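Local coordinates for 70 kDa protein (Xanthomonas sp., PDB 4B2N) that acts as a processive, dioxygen-dependent rubber oxygenase and carries two covalently bound c-type hemes, at residues S308-S313 and G491-E496; S313-G318 and D334-I339; A328-E333 and T460-D465. All blocks are in the same frame, centred on the assembly; numbering follows the deposited sequence.

All three contacts gather around helix 312-319 and the helices that follow it. Interactions 1 and 2 are buried; interaction 3 lies at the surface, about 14 Å from interaction 2 between centres. Interactions 1 and 2 share Ser313, and Met315 CE, from interaction 2, packs 3.5 Å from Glu333 N in interaction 3. Their chemistry follows their place: a pair of packed amides, one of them bonded to the first turn of the helix, an aromatic ring held between aliphatic groups beside a heme, and an arginine stacked on a tyrosine with a bridging water. Along the chain, interactions 2 and 3 cross, while both are nested inside the loop closed by interaction 1.

Interaction 1: S308-S313 and G491-E496; sequences SDNVHS and GPNIWE
The amide of Asn493 lies over one face of the Asn310 amide: Asn493 ND2 is 3.4 Å from Asn310 CG and roughly 3 Å above the Asn310 plane. In return, Asn310 CB sits over a face of the Asn493 amide, 3.4 Å from Asn493 OD1. The two planes are 30° apart, although the side chains as a whole cross at about a right angle. Asn310 OD1 and Asn493 ND2 are 3.2 Å apart.

The edge of the Asn310 amide is turned to its own segment. Ser313 N donates to Asn310 OD1 over 3.0 Å, nearly straight at 171°, in the carbonyl plane and on a lone pair; this bond, three residues on, defines an Asx motif where helix 312-319 begins. His312 N adds a weak bond to the same oxygen. Asn310 ND2 donates to Ser313 OG at 2.9 Å, tilted from the amide plane, and also to Ser307 O, so both ends of the amide are gripped and its rotation is fixed.

Asn493 reaches across from the centre of an inverse gamma turn, closed by a weak Ile494 N to Pro492 O bond of 2.9 Å. Its CG stands opposite the backbone N (chi1 -174°), which extends the amide toward Asn310, and its ND2 is held by a hydrogen bond to Trp450 O. The buried amides thus pack face on while Asn310 OD1 and Asn493 ND2 are paired with backbone groups.

The contact joins the loop ahead of strand 500-502 to the start of helix 312-319. Strand 306-307 touches both segments, Leu306 meeting Ser313, Asn493 and Trp495. Strand 299-300 meets Asn310 through Gln300, and helix 439-446 flanks the second segment, where Trp445 NE1 donates to Asn493 O.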
loop_
_atom_site.group_PDB
_atom_site.type_symbol
_atom_site.label_atom_id
_atom_site.label_comp_id
_atom_site.label_asym_id
_atom_site.label_seq_id
_atom_site.Cartn_x
_atom_site.Cartn_y
_atom_site.Cartn_z
ATOM N N SER A 308 9.753 -9.148 3.692
ATOM C CA SER A 308 8.857 -8.714 4.754
ATOM C C SER A 308 9.504 -8.589 6.142
ATOM O O SER A 308 8.860 -8.124 7.058
ATOM C CB SER A 308 7.631 -9.629 4.864
ATOM O OG SER A 308 6.871 -9.462 3.672
ATOM N N ASP A 309 10.731 -9.074 6.300
ATOM C CA ASP A 309 11.469 -8.847 7.571
ATOM C C ASP A 309 11.856 -7.353 7.753
ATOM O O ASP A 309 12.162 -6.886 8.876
ATOM C CB ASP A 309 12.734 -9.710 7.631
ATOM C CG ASP A 309 13.202 -9.932 9.084
ATOM O OD1 ASP A 309 12.364 -10.257 9.974
ATOM O OD2 ASP A 309 14.412 -9.795 9.355
ATOM N N ASN A 310 11.858 -6.625 6.651
ATOM C CA ASN A 310 12.388 -5.286 6.628
ATOM C C ASN A 310 11.312 -4.310 6.999
ATOM O O ASN A 310 10.164 -4.545 6.724
ATOM C CB ASN A 310 13.036 -4.938 5.269
ATOM C CG ASN A 310 12.290 -3.844 4.538
ATOM O OD1 ASN A 310 12.605 -2.712 4.666
ATOM N ND2 ASN A 310 11.291 -4.228 3.735
ATOM N N VAL A 311 11.682 -3.238 7.697
ATOM C CA VAL A 311 10.701 -2.204 7.974
ATOM C C VAL A 311 11.142 -0.860 7.435
ATOM O O VAL A 311 10.399 0.127 7.578
ATOM C CB VAL A 311 10.410 -2.063 9.493
ATOM C CG1 VAL A 311 9.928 -3.404 10.020
ATOM C CG2 VAL A 311 11.672 -1.550 10.226
ATOM N N HIS A 312 12.304 -0.817 6.762
ATOM C CA HIS A 312 12.807 0.481 6.182
ATOM C C HIS A 312 11.902 0.931 5.109
ATOM O O HIS A 312 11.554 2.129 5.002
ATOM C CB HIS A 312 14.242 0.327 5.676
ATOM C CG HIS A 312 15.228 0.278 6.777
ATOM N ND1 HIS A 312 16.534 0.479 6.591
ATOM C CD2 HIS A 312 15.049 0.044 8.153
ATOM C CE1 HIS A 312 17.198 0.360 7.786
ATOM N NE2 HIS A 312 16.288 0.131 8.746
ATOM N N SER A 313 11.424 -0.022 4.298
ATOM C CA SER A 313 10.370 0.358 3.334
ATOM C C SER A 313 9.124 0.953 4.048
ATOM O O SER A 313 8.529 1.977 3.588
ATOM C CB SER A 313 9.980 -0.839 2.483
ATOM O OG SER A 313 9.553 -1.902 3.332
ATOM N N GLY A 491 24.038 -3.866 1.583
ATOM C CA GLY A 491 23.313 -4.587 2.639
ATOM C C GLY A 491 22.511 -5.759 2.108
ATOM O O GLY A 491 22.397 -5.913 0.865
ATOM N N PRO A 492 21.882 -6.529 3.010
ATOM C CA PRO A 492 21.163 -7.750 2.592
ATOM C C PRO A 492 19.732 -7.434 2.124
ATOM O O PRO A 492 19.162 -8.274 1.433
ATOM C CB PRO A 492 21.226 -8.616 3.842
ATOM C CG PRO A 492 21.206 -7.604 4.973
ATOM C CD PRO A 492 22.038 -6.484 4.468
ATOM N N ASN A 493 19.203 -6.246 2.436
ATOM C CA ASN A 493 17.798 -5.860 2.112
ATOM C C ASN A 493 17.738 -5.241 0.744
ATOM O O ASN A 493 17.348 -4.079 0.525
ATOM C CB ASN A 493 17.166 -4.937 3.178
ATOM C CG ASN A 493 15.688 -4.662 2.911
ATOM O OD1 ASN A 493 14.911 -5.578 2.532
ATOM N ND2 ASN A 493 15.296 -3.378 3.009
ATOM N N ILE A 494 18.094 -6.078 -0.206
ATOM C CA ILE A 494 18.290 -5.737 -1.598
ATOM C C ILE A 494 16.936 -5.463 -2.239
ATOM O O ILE A 494 16.004 -6.271 -2.072
ATOM C CB ILE A 494 18.835 -7.021 -2.332
ATOM C CG1 ILE A 494 20.239 -7.311 -1.860
ATOM C CG2 ILE A 494 18.848 -6.791 -3.838
ATOM C CD1 ILE A 494 21.124 -6.074 -1.930
ATOM N N TRP A 495 16.833 -4.406 -3.050
ATOM C CA TRP A 495 15.640 -4.221 -3.888
ATOM C C TRP A 495 15.759 -5.171 -5.083
ATOM O O TRP A 495 16.566 -4.904 -5.961
ATOM C CB TRP A 495 15.596 -2.797 -4.411
ATOM C CG TRP A 495 14.226 -2.507 -5.018
ATOM C CD1 TRP A 495 13.657 -3.041 -6.203
ATOM C CD2 TRP A 495 13.158 -1.705 -4.409
ATOM N NE1 TRP A 495 12.359 -2.605 -6.349
ATOM C CE2 TRP A 495 11.991 -1.814 -5.302
ATOM C CE3 TRP A 495 13.046 -0.934 -3.232
ATOM C CZ2 TRP A 495 10.815 -1.158 -5.036
ATOM C CZ3 TRP A 495 11.821 -0.297 -2.960
ATOM C CH2 TRP A 495 10.746 -0.376 -3.856
ATOM N N GLU A 496 15.012 -6.273 -5.121
ATOM C CA GLU A 496 15.144 -7.235 -6.239
ATOM C C GLU A 496 14.845 -6.642 -7.601
ATOM O O GLU A 496 13.992 -5.768 -7.744
ATOM C CB GLU A 496 14.220 -8.451 -6.062
ATOM C CG GLU A 496 14.701 -9.340 -4.934
ATOM C CD GLU A 496 16.064 -10.022 -5.201
ATOM O OE1 GLU A 496 16.328 -10.470 -6.333
ATOM O OE2 GLU A 496 16.848 -10.193 -4.238
#

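Interaction 2: S313-G318 and D334-I339. With HEC (heme c), chain C.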
loop_
_atom_site.group_PDB
_atom_site.type_symbol
_atom_site.label_atom_id
_atom_site.label_comp_id
_atom_site.label_asym_id
_atom_site.label_seq_id
_atom_site.Cartn_x
_atom_site.Cartn_y
_atom_site.Cartn_z
ATOM N N SER A 313 11.424 -0.022 4.298
ATOM C CA SER A 313 10.370 0.358 3.334
ATOM C C SER A 313 9.124 0.953 4.048
ATOM O O SER A 313 8.529 1.977 3.588
ATOM C CB SER A 313 9.980 -0.839 2.483
ATOM O OG SER A 313 9.553 -1.902 3.332
ATOM N N GLU A 314 8.740 0.374 5.193
ATOM C CA GLU A 314 7.522 0.830 5.881
ATOM C C GLU A 314 7.777 2.225 6.410
ATOM O O GLU A 314 6.855 3.044 6.590
ATOM C CB GLU A 314 7.222 -0.118 7.063
ATOM C CG GLU A 314 6.916 -1.542 6.590
ATOM C CD GLU A 314 6.388 -2.454 7.688
ATOM O OE1 GLU A 314 6.179 -1.960 8.847
ATOM O OE2 GLU A 314 6.236 -3.675 7.372
ATOM N N MET A 315 9.059 2.492 6.647
ATOM C CA MET A 315 9.484 3.806 7.156
ATOM C C MET A 315 9.529 4.974 6.200
ATOM O O MET A 315 9.612 6.127 6.664
ATOM C CB MET A 315 10.847 3.683 7.833
ATOM C CG MET A 315 10.840 3.002 9.196
ATOM S SD MET A 315 12.518 2.463 9.665
ATOM C CE MET A 315 13.179 4.018 10.153
ATOM N N ALA A 316 9.380 4.722 4.890
ATOM C CA ALA A 316 9.588 5.767 3.878
ATOM C C ALA A 316 8.914 7.125 4.244
ATOM O O ALA A 316 9.568 8.190 4.227
ATOM C CB ALA A 316 9.071 5.284 2.537
ATOM N N PHE A 317 7.615 7.106 4.578
ATOM C CA PHE A 317 6.941 8.432 4.770
ATOM C C PHE A 317 7.400 9.123 6.032
ATOM O O PHE A 317 7.282 10.369 6.181
ATOM C CB PHE A 317 5.422 8.261 4.774
ATOM C CG PHE A 317 4.841 8.176 3.393
ATOM C CD1 PHE A 317 4.799 9.294 2.569
ATOM C CD2 PHE A 317 4.364 6.959 2.910
ATOM C CE1 PHE A 317 4.236 9.199 1.266
ATOM C CE2 PHE A 317 3.798 6.859 1.643
ATOM C CZ PHE A 317 3.748 7.971 0.816
ATOM N N GLY A 318 7.911 8.345 6.969
ATOM C CA GLY A 318 8.410 8.996 8.196
ATOM C C GLY A 318 9.778 9.594 7.984
ATOM O O GLY A 318 10.122 10.631 8.521
ATOM N N ASP A 334 12.682 1.561 15.775
ATOM C CA ASP A 334 11.980 0.804 16.841
ATOM C C ASP A 334 10.448 0.978 16.684
ATOM O O ASP A 334 9.684 -0.004 16.798
ATOM C CB ASP A 334 12.391 1.239 18.283
ATOM C CG ASP A 334 13.856 0.986 18.623
ATOM O OD1 ASP A 334 14.584 0.355 17.844
ATOM O OD2 ASP A 334 14.277 1.397 19.736
ATOM N N GLU A 335 9.990 2.216 16.443
ATOM C CA GLU A 335 8.552 2.473 16.299
ATOM C C GLU A 335 7.953 1.711 15.128
ATOM O O GLU A 335 6.821 1.150 15.181
ATOM C CB GLU A 335 8.312 3.969 16.161
ATOM C CG GLU A 335 8.473 4.624 17.518
ATOM C CD GLU A 335 8.382 6.154 17.428
ATOM O OE1 GLU A 335 9.183 6.780 16.710
ATOM O OE2 GLU A 335 7.535 6.736 18.136
ATOM N N PHE A 336 8.769 1.588 14.092
ATOM C CA PHE A 336 8.296 0.867 12.902
ATOM C C PHE A 336 8.307 -0.644 12.990
ATOM O O PHE A 336 7.461 -1.343 12.418
ATOM C CB PHE A 336 8.945 1.446 11.684
ATOM C CG PHE A 336 8.206 2.666 11.194
ATOM C CD1 PHE A 336 8.357 3.920 11.846
ATOM C CD2 PHE A 336 7.373 2.583 10.070
ATOM C CE1 PHE A 336 7.624 5.053 11.396
ATOM C CE2 PHE A 336 6.651 3.713 9.620
ATOM C CZ PHE A 336 6.744 4.917 10.288
ATOM N N GLU A 337 9.246 -1.187 13.735
ATOM C CA GLU A 337 9.204 -2.628 14.076
ATOM C C GLU A 337 7.876 -2.916 14.889
ATOM O O GLU A 337 7.227 -3.887 14.688
ATOM C CB GLU A 337 10.436 -2.955 14.983
ATOM C CG GLU A 337 11.748 -2.921 14.225
ATOM C CD GLU A 337 11.945 -4.107 13.266
ATOM O OE1 GLU A 337 11.061 -4.995 13.081
ATOM O OE2 GLU A 337 13.059 -4.191 12.692
ATOM N N ASP A 338 7.467 -2.009 15.757
ATOM C CA ASP A 338 6.207 -2.178 16.499
ATOM C C ASP A 338 4.999 -2.023 15.548
ATOM O O ASP A 338 4.072 -2.827 15.590
ATOM C CB ASP A 338 6.104 -1.104 17.609
ATOM C CG ASP A 338 7.013 -1.376 18.835
ATOM O OD1 ASP A 338 7.451 -2.520 19.035
ATOM O OD2 ASP A 338 7.273 -0.397 19.623
ATOM N N ILE A 339 5.025 -1.016 14.646
ATOM C CA ILE A 339 4.002 -0.927 13.589
ATOM C C ILE A 339 3.924 -2.253 12.800
ATOM O O ILE A 339 2.865 -2.817 12.640
ATOM C CB ILE A 339 4.171 0.336 12.671
ATOM C CG1 ILE A 339 3.949 1.681 13.481
ATOM C CG2 ILE A 339 3.312 0.119 11.399
ATOM C CD1 ILE A 339 4.462 2.912 12.752
HETATM FE FE HEC C . 1.964 2.320 2.534
HETATM C CHA HEC C . 2.878 -0.421 0.578
HETATM C CHB HEC C . 3.148 0.676 5.407
HETATM C CHC HEC C . 1.746 5.265 4.456
HETATM C CHD HEC C . 0.279 3.692 -0.035
HETATM N NA HEC C . 2.824 0.618 2.922
HETATM C C1A HEC C . 2.982 -0.483 2.027
HETATM C C2A HEC C . 3.357 -1.720 2.694
HETATM C C3A HEC C . 3.456 -1.443 4.089
HETATM C C4A HEC C . 3.101 -0.023 4.191
HETATM C CMA HEC C . 3.763 -2.425 5.203
HETATM C CAA HEC C . 3.620 -3.119 2.079
HETATM C CBA HEC C . 2.243 -3.741 1.839
HETATM C CGA HEC C . 2.322 -5.047 1.069
HETATM O O1A HEC C . 3.055 -5.175 0.027
HETATM O O2A HEC C . 1.559 -5.918 1.495
HETATM N NB HEC C . 2.461 2.846 4.448
HETATM C C1B HEC C . 2.821 2.076 5.481
HETATM C C2B HEC C . 3.022 2.762 6.750
HETATM C C3B HEC C . 2.636 4.091 6.470
HETATM C C4B HEC C . 2.243 4.037 5.067
HETATM C CMB HEC C . 3.518 2.069 7.955
HETATM C CAB HEC C . 2.672 5.313 7.350
HETATM C CBB HEC C . 3.969 5.696 7.785
HETATM N NC HEC C . 1.181 4.133 2.359
HETATM C C1C HEC C . 1.150 5.273 3.142
HETATM C C2C HEC C . 0.375 6.387 2.540
HETATM C C3C HEC C . -0.015 5.891 1.202
HETATM C C4C HEC C . 0.503 4.527 1.131
HETATM C CMC HEC C . 0.175 7.741 3.212
HETATM C CAC HEC C . -0.771 6.599 0.119
HETATM C CBC HEC C . -0.465 7.943 -0.116
HETATM N ND HEC C . 1.667 1.728 0.609
HETATM C C1D HEC C . 0.962 2.423 -0.282
HETATM C C2D HEC C . 0.868 1.793 -1.559
HETATM C C3D HEC C . 1.638 0.603 -1.377
HETATM C C4D HEC C . 2.110 0.669 0.001
HETATM C CMD HEC C . 0.170 2.199 -2.807
HETATM C CAD HEC C . 1.960 -0.357 -2.468
HETATM C CBD HEC C . 3.139 0.433 -3.160
HETATM C CGD HEC C . 3.573 -0.302 -4.406
HETATM O O1D HEC C . 3.226 0.105 -5.543
HETATM O O2D HEC C . 4.214 -1.391 -4.217
#
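Met315 lays its CG on one face of the Phe336 ring, 3.3 Å from Phe336 CG. The CA of Met315 joins it there in a CH-pi contact, 4.1 Å from the ring centroid and 26° off the normal. Chi1 of -74° sets Met315 CG beside the backbone N and over the ring; the extended chi2 then carries SD outward, to an oblique Met-aromatic contact. The opposite face of Phe336 is covered by Ile339 CD1 from the next helical turn, over the ring centre, clamping it between aliphatic groups. Glu314 O lies obliquely to the ring, 3.1 Å from Phe336 CE2, and Glu314 CB approaches Phe336 CD2.

At its edge the ring meets heme c atom CBB, with Phe336 CE2 3.8 Å away. Glu314 reaches along the heme rim, its OE2 3.5 Å from heme CMA; OE2 also takes a weak hydrogen bond from Asn340, whereas buried Glu314 OE1 has no partner in the model. Phe317 lies against the porphyrin, its CE2 3.4 Å from heme C1C.

The axes of helices 313-318 and 334-339 approach to 9.9 Å and cross at 123°. Two steeply crossed helices furnish one wall of the c-type heme pocket, whose iron is bound by His195.

Interaction 3: A328-E333 and T460-D465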
loop_
_atom_site.group_PDB
_atom_site.type_symbol
_atom_site.label_atom_id
_atom_site.label_comp_id
_atom_site.label_asym_id
_atom_site.label_seq_id
_atom_site.Cartn_x
_atom_site.Cartn_y
_atom_site.Cartn_z
ATOM N N ALA A 328 16.926 11.366 13.922
ATOM C CA ALA A 328 15.526 11.128 14.169
ATOM C C ALA A 328 14.996 10.208 13.076
ATOM O O ALA A 328 14.186 9.319 13.382
ATOM C CB ALA A 328 14.710 12.440 14.140
ATOM N N ARG A 329 15.373 10.446 11.814
ATOM C CA ARG A 329 14.772 9.601 10.729
ATOM C C ARG A 329 15.180 8.167 10.963
ATOM O O ARG A 329 14.321 7.322 11.077
ATOM C CB ARG A 329 15.182 10.020 9.332
ATOM C CG ARG A 329 14.749 11.391 8.886
ATOM C CD ARG A 329 15.295 11.758 7.529
ATOM N NE ARG A 329 14.594 12.979 7.154
ATOM C CZ ARG A 329 15.214 14.158 7.057
ATOM N NH1 ARG A 329 16.508 14.269 7.280
ATOM N NH2 ARG A 329 14.515 15.252 6.791
ATOM N N ARG A 330 16.478 7.891 11.046
ATOM C CA ARG A 330 16.948 6.501 11.326
ATOM C C ARG A 330 16.321 5.952 12.625
ATOM O O ARG A 330 16.018 4.766 12.743
ATOM C CB ARG A 330 18.484 6.459 11.479
ATOM C CG ARG A 330 19.202 6.710 10.169
ATOM C CD ARG A 330 20.667 6.353 10.242
ATOM N NE ARG A 330 21.352 6.894 11.417
ATOM C CZ ARG A 330 22.199 7.919 11.395
ATOM N NH1 ARG A 330 22.426 8.571 10.273
ATOM N NH2 ARG A 330 22.853 8.279 12.518
ATOM N N GLY A 331 16.156 6.839 13.604
ATOM C CA GLY A 331 15.678 6.443 14.958
ATOM C C GLY A 331 14.172 6.167 15.060
ATOM O O GLY A 331 13.717 5.727 16.101
ATOM N N LEU A 332 13.427 6.318 13.953
ATOM C CA LEU A 332 12.055 5.811 13.854
ATOM C C LEU A 332 11.996 4.298 13.800
ATOM O O LEU A 332 10.911 3.732 13.926
ATOM C CB LEU A 332 11.311 6.305 12.585
ATOM C CG LEU A 332 11.102 7.816 12.653
ATOM C CD1 LEU A 332 10.668 8.366 11.304
ATOM C CD2 LEU A 332 9.987 8.175 13.610
ATOM N N GLU A 333 13.132 3.643 13.598
ATOM C CA GLU A 333 13.134 2.182 13.395
ATOM C C GLU A 333 12.409 1.341 14.481
ATOM O O GLU A 333 11.633 0.457 14.119
ATOM C CB GLU A 333 14.579 1.651 13.163
ATOM C CG GLU A 333 14.570 0.195 12.677
ATOM C CD GLU A 333 15.971 -0.224 12.191
ATOM O OE1 GLU A 333 16.458 0.403 11.216
ATOM O OE2 GLU A 333 16.583 -1.134 12.833
ATOM N N THR A 460 31.670 0.184 9.281
ATOM C CA THR A 460 31.660 0.830 10.596
ATOM C C THR A 460 30.565 1.872 10.493
ATOM O O THR A 460 30.258 2.319 9.394
ATOM C CB THR A 460 32.954 1.589 10.921
ATOM O OG1 THR A 460 33.511 1.095 12.151
ATOM C CG2 THR A 460 32.672 3.117 11.019
ATOM N N GLY A 461 29.953 2.195 11.634
ATOM C CA GLY A 461 29.182 3.393 11.837
ATOM C C GLY A 461 28.561 4.107 10.678
ATOM O O GLY A 461 28.877 3.930 9.486
ATOM N N TYR A 462 27.613 4.931 11.047
ATOM C CA TYR A 462 27.002 5.784 10.079
ATOM C C TYR A 462 28.041 6.824 9.602
ATOM O O TYR A 462 28.750 7.397 10.437
ATOM C CB TYR A 462 25.773 6.396 10.712
ATOM C CG TYR A 462 24.652 5.327 10.710
ATOM C CD1 TYR A 462 24.174 4.805 9.483
ATOM C CD2 TYR A 462 24.113 4.806 11.903
ATOM C CE1 TYR A 462 23.200 3.809 9.464
ATOM C CE2 TYR A 462 23.105 3.814 11.878
ATOM C CZ TYR A 462 22.672 3.322 10.649
ATOM O OH TYR A 462 21.689 2.324 10.527
ATOM N N PRO A 463 28.140 7.060 8.277
ATOM C CA PRO A 463 28.907 8.177 7.779
ATOM C C PRO A 463 28.423 9.450 8.488
ATOM O O PRO A 463 27.328 9.461 9.065
ATOM C CB PRO A 463 28.526 8.205 6.288
ATOM C CG PRO A 463 28.287 6.760 5.976
ATOM C CD PRO A 463 27.563 6.263 7.178
ATOM N N SER A 464 29.252 10.471 8.475
ATOM C CA SER A 464 28.916 11.772 9.085
ATOM C C SER A 464 27.684 12.460 8.487
ATOM O O SER A 464 27.441 12.495 7.264
ATOM C CB SER A 464 30.115 12.727 9.036
ATOM O OG SER A 464 30.453 12.941 7.681
ATOM N N ASP A 465 26.963 13.082 9.386
ATOM C CA ASP A 465 25.736 13.726 9.094
ATOM C C ASP A 465 26.146 15.150 8.782
ATOM O O ASP A 465 26.047 16.026 9.627
ATOM C CB ASP A 465 24.866 13.683 10.351
ATOM C CG ASP A 465 23.556 14.332 10.162
ATOM O OD1 ASP A 465 23.091 14.539 9.045
ATOM O OD2 ASP A 465 22.957 14.683 11.164
HETATM O O HOH W 1 24.928 10.103 10.260
#
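Arg330 leaves helix 326-331 with its CB directed toward Tyr462; CD and NE lie over the tyrosine ring, and the guanidinium extends beyond its CG end. A bend at chi3 (-48°) turns NE back over the ring. CD comes first, in a CH-pi contact 3.6 Å from the Tyr462 centroid and only 12° off the normal. NE follows, also above the ring, 3.5 Å from Tyr462 CD2. CZ moves outward past the CG end of the ring, 3.6 Å from Tyr462 CG, while its distance of 4.0 Å from the centroid still meets the cation-pi criterion. The guanidinium and ring planes differ by 15°, a near-flat stack in which the two side chains run past each other in opposite directions.

At the tip the two nitrogens part. NH2 stays near the ring, 3.7 Å from Tyr462 CD2. NH1 donates to a water at 2.9 Å, and that water donates to Pro463 O at 2.8 Å; NH1 is also hydrogen-bonded to Thr266 O. Trp459 meets the Tyr462 ring edge-to-face.

The guanidinium therefore uses its face for the aromatic pi system and its N-H edge for carbonyl oxygens, directly or through water. Asp465 is too distant for a salt bridge with Arg330, so the positive charge is probably stabilised here by the pi cloud and carbonyl dipoles. The stack and the water bridge join helix 326-331 to the 460-465 loop.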